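Local coordinates for protein subdomain of Desmoplakin Carboxy-Terminal domain (DPCT) (Homo sapiens, PDB 1LM5) that binds intermediate filaments through plakin repeats of its carboxy-terminal domain, probably as part of the desmosomal plaque that anchors the cytoskeleton, at residues E44-A47 with I52-P55; L61-A66 with P82-F87; T38-L43 with A77-P82; A12-T17 with I23-G28. One frame throughout, in Å; residues are numbered along the deposited sequence.

Contact 1. Residues E44-A47 with I52-P55; sequences EAQA and IIHP
Gln46, in the last turn of helix 36-47, carries this contact by reaching onto the backbone of Ile53 and resting against Ile52. Its chain is extended beyond CG (chi2 -178°), which brings the amide alongside the strand. There Ile53 N donates to Gln46 OE1 over 2.7 Å in a nearly straight bond (168° at the hydrogen). The donor lies above the amide plane, 66° out of it, so the bond is not aimed at a lone pair. A water donates to Gln46 OE1 as well and also to Ile53 O, so that both polar backbone atoms of Ile53 are tied to one amide oxygen, the second through water. Gln46 NE2 is held in turn by the carbonyls of Ile11 and Ala12, which fixes which way round the amide sits. The Ile53 side chain crosses that of Gln46 at about a right angle, with Ile53 CG1 3.7 Å from Gln46 CD. Ile52 brings CG2 to 3.6 Å from Gln46 OE1, while its CD1 meets Ala47 CB at 4.0 Å. All four touching residues are buried. Helix 36-47 is thereby pinned to strand 52-53, the first strand of the beta-hairpin with 60-61 that belongs to a plakin (plectin) repeat.

Contact 2. Residues L61-A66 with P82-F87; sequences LSLQDA and PAQKAF
Ser62 OG accepts from Asp65 N over 3.1 Å at 162°, the capping bond at the start of helix 63-68, whose first residue, Leu63, faces Gln84 of helix 74-88. A chi1 of 55° places OG between the backbone N and the carbonyl carbon of Ser62, from where it can turn back to the amide of Asp65. Across the contact Leu63 and Gln84 approach from opposite directions, and their CA atoms, 7.4 Å apart, are the nearest pair of the two segments. Gln84 runs out extended from its helix, with CG anti to N (chi1 -175°), and lays its terminal amide against the isobutyl group: Leu63 CG is 3.6 Å from Gln84 CD. Nearer the helix, Gln84 CB lies 3.9 Å from Leu63 CD1. The amide also reaches the start of helix 63-68, close to the backbone of Ser62 and Leu63. Just 138 Å² is buried, so this is a narrow bridge made mainly by one leucine and one glutamine. On its inner side Leu63 continues onto Ile52 and Leu80. The arrangement is a serine N-cap at the N-terminal end of the short first helix after the beta-hairpin, packed on the longer second helix, as in the plakin repeat.

Contact 3. Residues T38-L43 with A77-P82; sequences TGQRLL and ATRLKP
Gln40 is the first residue of 38-43 to touch 77-82, and it does so with both its backbone and its side chain. The two helical segments approach to 9.9 Å between axes and cross at -50°, with Gln40 and Leu80 nearest in register. CG of Gln40 stands anti to N (chi1 176°), and the extended chain carries the amide across the aliphatic part of Arg79, the two side chains meeting at about a right angle. Gln40 OE1 comes to 3.1 Å from Arg79 CD, and Gln40 CD to 3.7 Å from Arg79 CB. OE1 also sits at the edge of the guanidinium, near its plane, although the amide and guanidinium planes are turned 44° apart. A water joins the two groups: it donates to Gln40 OE1 at 2.9 Å and weakly accepts from Arg79 NH1. The other end of the amide, Gln40 NE2, binds Glu44 OE2 one turn further along its own helix. Beneath this polar edge Leu80 slides past Gln40 in the opposite direction, its CD2 3.5 Å from Gln40 O and 3.9 Å from Gln40 CG. One turn on, Leu43 closes the buried side, its CB 3.7 Å from Leu80 CD1; Ile72 packs on both leucines. The chemistry thus divides the interface: leucine packing holds its buried side, whereas the exposed Arg79 meets Gln40 through contacts of its methylene groups with the amide and through a water whose bond to NH1 is weak, with no direct bond from its guanidinium to Gln40.

Contact 4. Residues A12-T17 with I23-G28; sequences AAIFDT and ISITEG
Ile14 and Ile23 form an antiparallel hydrogen-bonded pair, their CA atoms 5.2 Å apart, in which Ile14 N donates to Ile23 O over 2.8 Å (160° at the hydrogen) and Ile23 N to Ile14 O over 2.7 Å (164°). Both isoleucines point to the same face of the sheet. Ile23 has chi1 at 60°, which puts CG1 between the backbone N and the carbonyl carbon and lays it 3.7 Å from Ile14 CB. Beyond it, Ile23 CD1 meets Asp16 CB at 4.0 Å, while the Asp16 carboxylate turns to a salt bridge with Arg31. Ile14 CG1 leans over the start of helix 25-30, 3.8 Å from Ile25 CA. Ser24 caps that helix, its OG accepting from Glu27 N. A water accepts from Ile25 N and donates to Ala12 O, linking strand 11-16 to the first turn of helix 25-30. The chemistry implies a junction that combines two backbone bonds, packing of buried isoleucines on one face of the sheet, and a water that bridges backbone polar groups beyond the directly paired residues.

From the N terminus, contact 4 closes first, a short loop that pairs strands 11-16 and 21-23 and leads into helix 25-30. Ile25 then packs on Leu42 and Leu43 of helix 36-47, which opens contact 3. Before contact 3 closes on helix 74-88, contact 1 opens and shuts within its span, turning the end of helix 36-47 back onto strand 52-53. Contact 2 starts later, also within that span, but ends beyond it, so contacts 2 and 3 cross and share Pro82. Ile53 against Ala12 and Pro55 against Ser24 join contact 1 to contact 4. The mixed sheet formed by the two ends of the chain, the hairpin 52-53/60-61 and the helices are thus tied together.

Contact 1. Residues E44-A47 with I52-P55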
loop_
_atom_site.group_PDB
_atom_site.type_symbol
_atom_site.label_atom_id
_atom_site.label_comp_id
_atom_site.label_asym_id
_atom_site.label_seq_id
_atom_site.Cartn_x
_atom_site.Cartn_y
_atom_site.Cartn_z
ATOM N N GLU B 44 -13.253 -12.071 0.140
ATOM C CA GLU B 44 -12.203 -12.180 1.150
ATOM C C GLU B 44 -10.924 -11.618 0.570
ATOM O O GLU B 44 -10.203 -10.891 1.232
ATOM C CB GLU B 44 -11.970 -13.635 1.548
ATOM C CG GLU B 44 -13.129 -14.259 2.283
ATOM C CD GLU B 44 -12.901 -15.722 2.555
ATOM O OE1 GLU B 44 -12.152 -16.356 1.782
ATOM O OE2 GLU B 44 -13.484 -16.237 3.528
ATOM N N ALA B 45 -10.655 -11.961 -0.681
ATOM C CA ALA B 45 -9.451 -11.485 -1.339
ATOM C C ALA B 45 -9.403 -9.962 -1.277
ATOM O O ALA B 45 -8.332 -9.374 -1.174
ATOM C CB ALA B 45 -9.418 -11.958 -2.781
ATOM N N GLN B 46 -10.570 -9.329 -1.323
ATOM C CA GLN B 46 -10.619 -7.881 -1.270
ATOM C C GLN B 46 -10.457 -7.429 0.163
ATOM O O GLN B 46 -9.638 -6.574 0.458
ATOM C CB GLN B 46 -11.947 -7.378 -1.820
ATOM C CG GLN B 46 -12.210 -7.829 -3.231
ATOM C CD GLN B 46 -13.500 -7.269 -3.745
ATOM O OE1 GLN B 46 -14.310 -6.781 -2.970
ATOM N NE2 GLN B 46 -13.709 -7.336 -5.058
ATOM N N ALA B 47 -11.234 -8.029 1.057
ATOM C CA ALA B 47 -11.161 -7.652 2.459
ATOM C C ALA B 47 -9.751 -7.780 3.020
ATOM O O ALA B 47 -9.264 -6.876 3.699
ATOM C CB ALA B 47 -12.123 -8.508 3.285
ATOM N N ILE B 52 -13.290 -4.196 0.779
ATOM C CA ILE B 52 -14.210 -4.688 -0.224
ATOM C C ILE B 52 -14.129 -3.641 -1.329
ATOM O O ILE B 52 -14.166 -2.438 -1.060
ATOM C CB ILE B 52 -15.627 -4.765 0.351
ATOM C CG1 ILE B 52 -15.640 -5.742 1.535
ATOM C CG2 ILE B 52 -16.599 -5.217 -0.722
ATOM C CD1 ILE B 52 -15.172 -7.162 1.158
ATOM N N ILE B 53 -13.990 -4.084 -2.569
ATOM C CA ILE B 53 -13.862 -3.134 -3.657
ATOM C C ILE B 53 -15.210 -2.715 -4.205
ATOM O O ILE B 53 -16.011 -3.555 -4.607
ATOM C CB ILE B 53 -13.001 -3.722 -4.795
ATOM C CG1 ILE B 53 -11.621 -4.079 -4.239
ATOM C CG2 ILE B 53 -12.876 -2.705 -5.953
ATOM C CD1 ILE B 53 -10.727 -4.825 -5.217
ATOM N N HIS B 54 -15.466 -1.410 -4.221
ATOM C CA HIS B 54 -16.738 -0.954 -4.754
ATOM C C HIS B 54 -16.656 -1.244 -6.247
ATOM O O HIS B 54 -15.750 -0.786 -6.924
ATOM C CB HIS B 54 -16.950 0.527 -4.507
ATOM C CG HIS B 54 -18.321 0.979 -4.883
ATOM N ND1 HIS B 54 -18.767 0.975 -6.186
ATOM C CD2 HIS B 54 -19.377 1.359 -4.123
ATOM C CE1 HIS B 54 -20.041 1.329 -6.214
ATOM N NE2 HIS B 54 -20.434 1.566 -4.976
ATOM N N PRO B 55 -17.611 -2.010 -6.774
ATOM C CA PRO B 55 -17.599 -2.366 -8.195
ATOM C C PRO B 55 -17.544 -1.252 -9.225
ATOM O O PRO B 55 -17.062 -1.471 -10.332
ATOM C CB PRO B 55 -18.839 -3.238 -8.342
ATOM C CG PRO B 55 -19.759 -2.692 -7.324
ATOM C CD PRO B 55 -18.870 -2.427 -6.137
HETATM O O HOH W 1 -16.836 -5.986 -4.004
#

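Contact 2. Residues L61-A66 with P82-F87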
loop_
_atom_site.group_PDB
_atom_site.type_symbol
_atom_site.label_atom_id
_atom_site.label_comp_id
_atom_site.label_asym_id
_atom_site.label_seq_id
_atom_site.Cartn_x
_atom_site.Cartn_y
_atom_site.Cartn_z
ATOM N N LEU B 61 -13.546 -0.552 0.777
ATOM C CA LEU B 61 -14.480 -0.282 1.852
ATOM C C LEU B 61 -14.338 -1.233 3.022
ATOM O O LEU B 61 -13.960 -2.388 2.857
ATOM C CB LEU B 61 -15.914 -0.416 1.334
ATOM C CG LEU B 61 -16.320 0.275 0.038
ATOM C CD1 LEU B 61 -17.694 -0.260 -0.401
ATOM C CD2 LEU B 61 -16.356 1.780 0.255
ATOM N N SER B 62 -14.666 -0.735 4.207
ATOM C CA SER B 62 -14.656 -1.569 5.399
ATOM C C SER B 62 -15.857 -2.473 5.166
ATOM O O SER B 62 -16.710 -2.168 4.326
ATOM C CB SER B 62 -14.914 -0.716 6.637
ATOM O OG SER B 62 -16.118 0.010 6.477
ATOM N N LEU B 63 -15.954 -3.578 5.890
ATOM C CA LEU B 63 -17.111 -4.432 5.695
ATOM C C LEU B 63 -18.394 -3.664 6.001
ATOM O O LEU B 63 -19.403 -3.827 5.317
ATOM C CB LEU B 63 -17.040 -5.669 6.591
ATOM C CG LEU B 63 -15.929 -6.677 6.290
ATOM C CD1 LEU B 63 -15.933 -7.771 7.357
ATOM C CD2 LEU B 63 -16.146 -7.286 4.912
ATOM N N GLN B 64 -18.342 -2.831 7.038
ATOM C CA GLN B 64 -19.500 -2.057 7.462
ATOM C C GLN B 64 -20.006 -1.170 6.334
ATOM O O GLN B 64 -21.201 -1.154 6.017
ATOM C CB GLN B 64 -19.133 -1.205 8.678
ATOM C CG GLN B 64 -20.282 -0.389 9.230
ATOM C CD GLN B 64 -19.842 0.550 10.338
ATOM O OE1 GLN B 64 -19.289 0.121 11.353
ATOM N NE2 GLN B 64 -20.085 1.840 10.146
ATOM N N ASP B 65 -19.087 -0.439 5.716
ATOM C CA ASP B 65 -19.448 0.443 4.618
ATOM C C ASP B 65 -19.927 -0.344 3.402
ATOM O O ASP B 65 -20.839 0.094 2.701
ATOM C CB ASP B 65 -18.261 1.323 4.250
ATOM C CG ASP B 65 -17.976 2.371 5.308
ATOM O OD1 ASP B 65 -16.959 3.082 5.195
ATOM O OD2 ASP B 65 -18.785 2.486 6.256
ATOM N N ALA B 66 -19.315 -1.500 3.151
ATOM C CA ALA B 66 -19.721 -2.330 2.015
ATOM C C ALA B 66 -21.158 -2.792 2.243
ATOM O O ALA B 66 -21.955 -2.869 1.304
ATOM C CB ALA B 66 -18.799 -3.533 1.868
ATOM N N PRO B 82 -12.995 -12.517 9.373
ATOM C CA PRO B 82 -11.612 -13.007 9.454
ATOM C C PRO B 82 -10.738 -12.434 8.334
ATOM O O PRO B 82 -9.585 -12.077 8.561
ATOM C CB PRO B 82 -11.766 -14.517 9.345
ATOM C CG PRO B 82 -13.145 -14.769 9.928
ATOM C CD PRO B 82 -13.954 -13.633 9.328
ATOM N N ALA B 83 -11.286 -12.356 7.122
ATOM C CA ALA B 83 -10.538 -11.813 5.985
ATOM C C ALA B 83 -10.175 -10.351 6.240
ATOM O O ALA B 83 -9.074 -9.904 5.914
ATOM C CB ALA B 83 -11.363 -11.917 4.704
ATOM N N GLN B 84 -11.111 -9.598 6.802
ATOM C CA GLN B 84 -10.836 -8.195 7.092
ATOM C C GLN B 84 -9.739 -8.159 8.147
ATOM O O GLN B 84 -8.833 -7.339 8.084
ATOM C CB GLN B 84 -12.082 -7.468 7.603
ATOM C CG GLN B 84 -11.857 -5.977 7.806
ATOM C CD GLN B 84 -13.143 -5.195 8.000
ATOM O OE1 GLN B 84 -13.871 -5.403 8.975
ATOM N NE2 GLN B 84 -13.431 -4.285 7.069
ATOM N N LYS B 85 -9.825 -9.065 9.115
ATOM C CA LYS B 85 -8.818 -9.129 10.163
ATOM C C LYS B 85 -7.459 -9.458 9.566
ATOM O O LYS B 85 -6.434 -9.038 10.092
ATOM C CB LYS B 85 -9.185 -10.183 11.212
ATOM C CG LYS B 85 -10.205 -9.714 12.234
ATOM C CD LYS B 85 -10.500 -10.813 13.238
ATOM C CE LYS B 85 -11.577 -10.392 14.222
ATOM N NZ LYS B 85 -11.158 -9.190 15.003
ATOM N N ALA B 86 -7.454 -10.211 8.469
ATOM C CA ALA B 86 -6.202 -10.575 7.812
ATOM C C ALA B 86 -5.508 -9.315 7.336
ATOM O O ALA B 86 -4.306 -9.311 7.073
ATOM C CB ALA B 86 -6.465 -11.499 6.639
ATOM N N PHE B 87 -6.267 -8.234 7.213
ATOM C CA PHE B 87 -5.668 -6.982 6.793
ATOM C C PHE B 87 -5.413 -6.055 7.973
ATOM O O PHE B 87 -4.301 -5.565 8.163
ATOM C CB PHE B 87 -6.556 -6.248 5.799
ATOM C CG PHE B 87 -5.930 -5.010 5.267
ATOM C CD1 PHE B 87 -5.007 -5.077 4.235
ATOM C CD2 PHE B 87 -6.214 -3.775 5.837
ATOM C CE1 PHE B 87 -4.368 -3.930 3.773
ATOM C CE2 PHE B 87 -5.579 -2.627 5.383
ATOM C CZ PHE B 87 -4.655 -2.706 4.348
#

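Contact 3. Residues T38-L43 with A77-P82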
loop_
_atom_site.group_PDB
_atom_site.type_symbol
_atom_site.label_atom_id
_atom_site.label_comp_id
_atom_site.label_asym_id
_atom_site.label_seq_id
_atom_site.Cartn_x
_atom_site.Cartn_y
_atom_site.Cartn_z
ATOM N N THR B 38 -17.534 -19.135 -3.587
ATOM C CA THR B 38 -16.570 -18.501 -4.466
ATOM C C THR B 38 -16.698 -16.986 -4.299
ATOM O O THR B 38 -15.704 -16.277 -4.205
ATOM C CB THR B 38 -16.848 -18.865 -5.927
ATOM O OG1 THR B 38 -16.625 -20.265 -6.116
ATOM C CG2 THR B 38 -15.952 -18.059 -6.873
ATOM N N GLY B 39 -17.934 -16.496 -4.281
ATOM C CA GLY B 39 -18.149 -15.073 -4.126
ATOM C C GLY B 39 -17.556 -14.604 -2.814
ATOM O O GLY B 39 -16.903 -13.566 -2.742
ATOM N N GLN B 40 -17.783 -15.372 -1.756
ATOM C CA GLN B 40 -17.228 -14.993 -0.471
ATOM C C GLN B 40 -15.715 -14.896 -0.571
ATOM O O GLN B 40 -15.101 -13.980 -0.054
ATOM C CB GLN B 40 -17.571 -16.029 0.597
ATOM C CG GLN B 40 -16.930 -15.720 1.932
ATOM C CD GLN B 40 -17.273 -16.770 2.964
ATOM O OE1 GLN B 40 -18.423 -17.209 3.045
ATOM N NE2 GLN B 40 -16.290 -17.169 3.764
ATOM N N ARG B 41 -15.110 -15.858 -1.244
ATOM C CA ARG B 41 -13.668 -15.855 -1.344
ATOM C C ARG B 41 -13.161 -14.721 -2.186
ATOM O O ARG B 41 -12.119 -14.167 -1.883
ATOM C CB ARG B 41 -13.190 -17.205 -1.843
ATOM C CG ARG B 41 -13.362 -18.201 -0.731
ATOM C CD ARG B 41 -13.196 -19.626 -1.128
ATOM N NE ARG B 41 -13.454 -20.425 0.061
ATOM C CZ ARG B 41 -13.386 -21.748 0.107
ATOM N NH1 ARG B 41 -13.067 -22.441 -0.980
ATOM N NH2 ARG B 41 -13.629 -22.370 1.254
ATOM N N LEU B 42 -13.897 -14.345 -3.227
ATOM C CA LEU B 42 -13.441 -13.218 -4.028
ATOM C C LEU B 42 -13.511 -11.989 -3.138
ATOM O O LEU B 42 -12.659 -11.111 -3.227
ATOM C CB LEU B 42 -14.322 -13.010 -5.253
ATOM C CG LEU B 42 -14.172 -14.137 -6.273
ATOM C CD1 LEU B 42 -15.148 -13.910 -7.404
ATOM C CD2 LEU B 42 -12.744 -14.196 -6.772
ATOM N N LEU B 43 -14.534 -11.935 -2.285
ATOM C CA LEU B 43 -14.699 -10.806 -1.367
ATOM C C LEU B 43 -13.616 -10.869 -0.293
ATOM O O LEU B 43 -13.124 -9.840 0.149
ATOM C CB LEU B 43 -16.074 -10.834 -0.687
ATOM C CG LEU B 43 -17.298 -10.078 -1.221
ATOM C CD1 LEU B 43 -16.909 -9.119 -2.324
ATOM C CD2 LEU B 43 -18.349 -11.055 -1.654
ATOM N N ALA B 77 -20.901 -10.059 5.292
ATOM C CA ALA B 77 -19.995 -9.247 6.096
ATOM C C ALA B 77 -19.541 -10.068 7.301
ATOM O O ALA B 77 -18.388 -9.998 7.709
ATOM C CB ALA B 77 -20.684 -7.986 6.558
ATOM N N THR B 78 -20.457 -10.859 7.859
ATOM C CA THR B 78 -20.120 -11.696 9.004
ATOM C C THR B 78 -19.055 -12.707 8.607
ATOM O O THR B 78 -18.041 -12.842 9.283
ATOM C CB THR B 78 -21.361 -12.444 9.524
ATOM O OG1 THR B 78 -22.311 -11.488 10.005
ATOM C CG2 THR B 78 -20.985 -13.398 10.663
ATOM N N ARG B 79 -19.278 -13.396 7.491
ATOM C CA ARG B 79 -18.335 -14.401 7.018
ATOM C C ARG B 79 -16.995 -13.807 6.627
ATOM O O ARG B 79 -15.993 -14.507 6.637
ATOM C CB ARG B 79 -18.897 -15.144 5.811
ATOM C CG ARG B 79 -20.241 -15.785 6.018
ATOM C CD ARG B 79 -20.821 -16.180 4.672
ATOM N NE ARG B 79 -22.270 -16.301 4.737
ATOM C CZ ARG B 79 -23.057 -16.401 3.672
ATOM N NH1 ARG B 79 -22.526 -16.395 2.456
ATOM N NH2 ARG B 79 -24.372 -16.497 3.828
ATOM N N LEU B 80 -16.979 -12.521 6.272
ATOM C CA LEU B 80 -15.741 -11.864 5.859
ATOM C C LEU B 80 -14.899 -11.271 6.973
ATOM O O LEU B 80 -13.799 -10.791 6.712
ATOM C CB LEU B 80 -16.037 -10.742 4.855
ATOM C CG LEU B 80 -16.674 -11.177 3.546
ATOM C CD1 LEU B 80 -17.028 -9.939 2.725
ATOM C CD2 LEU B 80 -15.698 -12.072 2.798
ATOM N N LYS B 81 -15.398 -11.279 8.206
ATOM C CA LYS B 81 -14.642 -10.696 9.310
ATOM C C LYS B 81 -13.202 -11.189 9.393
ATOM O O LYS B 81 -12.265 -10.386 9.477
ATOM C CB LYS B 81 -15.369 -10.941 10.645
ATOM C CG LYS B 81 -16.688 -10.172 10.771
ATOM C CD LYS B 81 -17.524 -10.688 11.945
ATOM C CE LYS B 81 -18.879 -9.982 12.069
ATOM N NZ LYS B 81 -18.796 -8.591 12.617
ATOM N N PRO B 82 -12.995 -12.517 9.373
ATOM C CA PRO B 82 -11.612 -13.007 9.454
ATOM C C PRO B 82 -10.738 -12.434 8.334
ATOM O O PRO B 82 -9.585 -12.077 8.561
ATOM C CB PRO B 82 -11.766 -14.517 9.345
ATOM C CG PRO B 82 -13.145 -14.769 9.928
ATOM C CD PRO B 82 -13.954 -13.633 9.328
HETATM O O HOH W 2 -20.656 -17.537 1.273
#

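Contact 4. Residues A12-T17 with I23-G28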
loop_
_atom_site.group_PDB
_atom_site.type_symbol
_atom_site.label_atom_id
_atom_site.label_comp_id
_atom_site.label_asym_id
_atom_site.label_seq_id
_atom_site.Cartn_x
_atom_site.Cartn_y
_atom_site.Cartn_z
ATOM N N ALA B 12 -12.009 -7.310 -8.839
ATOM C CA ALA B 12 -12.903 -6.347 -8.229
ATOM C C ALA B 12 -14.371 -6.671 -8.339
ATOM O O ALA B 12 -15.138 -6.419 -7.415
ATOM C CB ALA B 12 -12.655 -4.976 -8.839
ATOM N N ALA B 13 -14.761 -7.223 -9.476
ATOM C CA ALA B 13 -16.152 -7.503 -9.706
ATOM C C ALA B 13 -16.368 -8.561 -10.762
ATOM O O ALA B 13 -15.432 -9.193 -11.247
ATOM C CB ALA B 13 -16.866 -6.220 -10.095
ATOM N N ILE B 14 -17.623 -8.691 -11.152
ATOM C CA ILE B 14 -18.044 -9.700 -12.092
ATOM C C ILE B 14 -18.551 -9.125 -13.392
ATOM O O ILE B 14 -19.162 -8.065 -13.410
ATOM C CB ILE B 14 -19.174 -10.504 -11.454
ATOM C CG1 ILE B 14 -18.663 -11.140 -10.162
ATOM C CG2 ILE B 14 -19.716 -11.527 -12.431
ATOM C CD1 ILE B 14 -17.609 -12.185 -10.395
ATOM N N PHE B 15 -18.274 -9.812 -14.489
ATOM C CA PHE B 15 -18.818 -9.357 -15.742
ATOM C C PHE B 15 -19.843 -10.418 -16.098
ATOM O O PHE B 15 -19.501 -11.564 -16.401
ATOM C CB PHE B 15 -17.770 -9.251 -16.843
ATOM C CG PHE B 15 -18.312 -8.638 -18.095
ATOM C CD1 PHE B 15 -18.534 -7.262 -18.165
ATOM C CD2 PHE B 15 -18.699 -9.442 -19.169
ATOM C CE1 PHE B 15 -19.144 -6.690 -19.287
ATOM C CE2 PHE B 15 -19.311 -8.882 -20.306
ATOM C CZ PHE B 15 -19.534 -7.506 -20.362
ATOM N N ASP B 16 -21.109 -10.043 -16.005
ATOM C CA ASP B 16 -22.200 -10.950 -16.326
ATOM C C ASP B 16 -22.270 -11.027 -17.849
ATOM O O ASP B 16 -22.779 -10.122 -18.508
ATOM C CB ASP B 16 -23.497 -10.401 -15.729
ATOM C CG ASP B 16 -24.697 -11.276 -16.016
ATOM O OD1 ASP B 16 -25.711 -11.101 -15.318
ATOM O OD2 ASP B 16 -24.642 -12.125 -16.932
ATOM N N THR B 17 -21.725 -12.111 -18.391
ATOM C CA THR B 17 -21.671 -12.332 -19.830
ATOM C C THR B 17 -23.036 -12.313 -20.493
ATOM O O THR B 17 -23.211 -11.701 -21.548
ATOM C CB THR B 17 -20.991 -13.683 -20.149
ATOM O OG1 THR B 17 -19.641 -13.662 -19.667
ATOM C CG2 THR B 17 -20.979 -13.923 -21.652
ATOM N N ILE B 23 -21.181 -6.382 -12.673
ATOM C CA ILE B 23 -21.996 -6.403 -11.469
ATOM C C ILE B 23 -21.061 -6.735 -10.314
ATOM O O ILE B 23 -19.941 -7.218 -10.521
ATOM C CB ILE B 23 -23.106 -7.467 -11.538
ATOM C CG1 ILE B 23 -22.491 -8.858 -11.721
ATOM C CG2 ILE B 23 -24.056 -7.132 -12.673
ATOM C CD1 ILE B 23 -23.509 -9.981 -11.758
ATOM N N SER B 24 -21.515 -6.477 -9.097
ATOM C CA SER B 24 -20.694 -6.776 -7.937
ATOM C C SER B 24 -20.665 -8.281 -7.759
ATOM O O SER B 24 -21.478 -9.019 -8.326
ATOM C CB SER B 24 -21.291 -6.156 -6.682
ATOM O OG SER B 24 -22.504 -6.823 -6.362
ATOM N N ILE B 25 -19.723 -8.737 -6.957
ATOM C CA ILE B 25 -19.621 -10.149 -6.671
ATOM C C ILE B 25 -20.929 -10.569 -6.001
ATOM O O ILE B 25 -21.500 -11.607 -6.312
ATOM C CB ILE B 25 -18.427 -10.391 -5.749
ATOM C CG1 ILE B 25 -17.141 -10.184 -6.552
ATOM C CG2 ILE B 25 -18.463 -11.794 -5.166
ATOM C CD1 ILE B 25 -15.916 -9.958 -5.692
ATOM N N THR B 26 -21.394 -9.738 -5.081
ATOM C CA THR B 26 -22.639 -10.002 -4.368
ATOM C C THR B 26 -23.790 -10.203 -5.353
ATOM O O THR B 26 -24.566 -11.156 -5.239
ATOM C CB THR B 26 -22.947 -8.833 -3.416
ATOM O OG1 THR B 26 -21.918 -8.782 -2.429
ATOM C CG2 THR B 26 -24.294 -9.014 -2.719
ATOM N N GLU B 27 -23.891 -9.315 -6.333
ATOM C CA GLU B 27 -24.956 -9.428 -7.311
ATOM C C GLU B 27 -24.784 -10.724 -8.103
ATOM O O GLU B 27 -25.768 -11.383 -8.460
ATOM C CB GLU B 27 -24.947 -8.212 -8.240
ATOM C CG GLU B 27 -26.076 -8.230 -9.268
ATOM C CD GLU B 27 -27.453 -8.280 -8.626
ATOM O OE1 GLU B 27 -28.417 -8.623 -9.334
ATOM O OE2 GLU B 27 -27.578 -7.973 -7.422
ATOM N N GLY B 28 -23.530 -11.102 -8.357
ATOM C CA GLY B 28 -23.271 -12.326 -9.095
ATOM C C GLY B 28 -23.832 -13.499 -8.313
ATOM O O GLY B 28 -24.442 -14.413 -8.871
HETATM O O HOH W 3 -17.694 -6.741 -6.644
#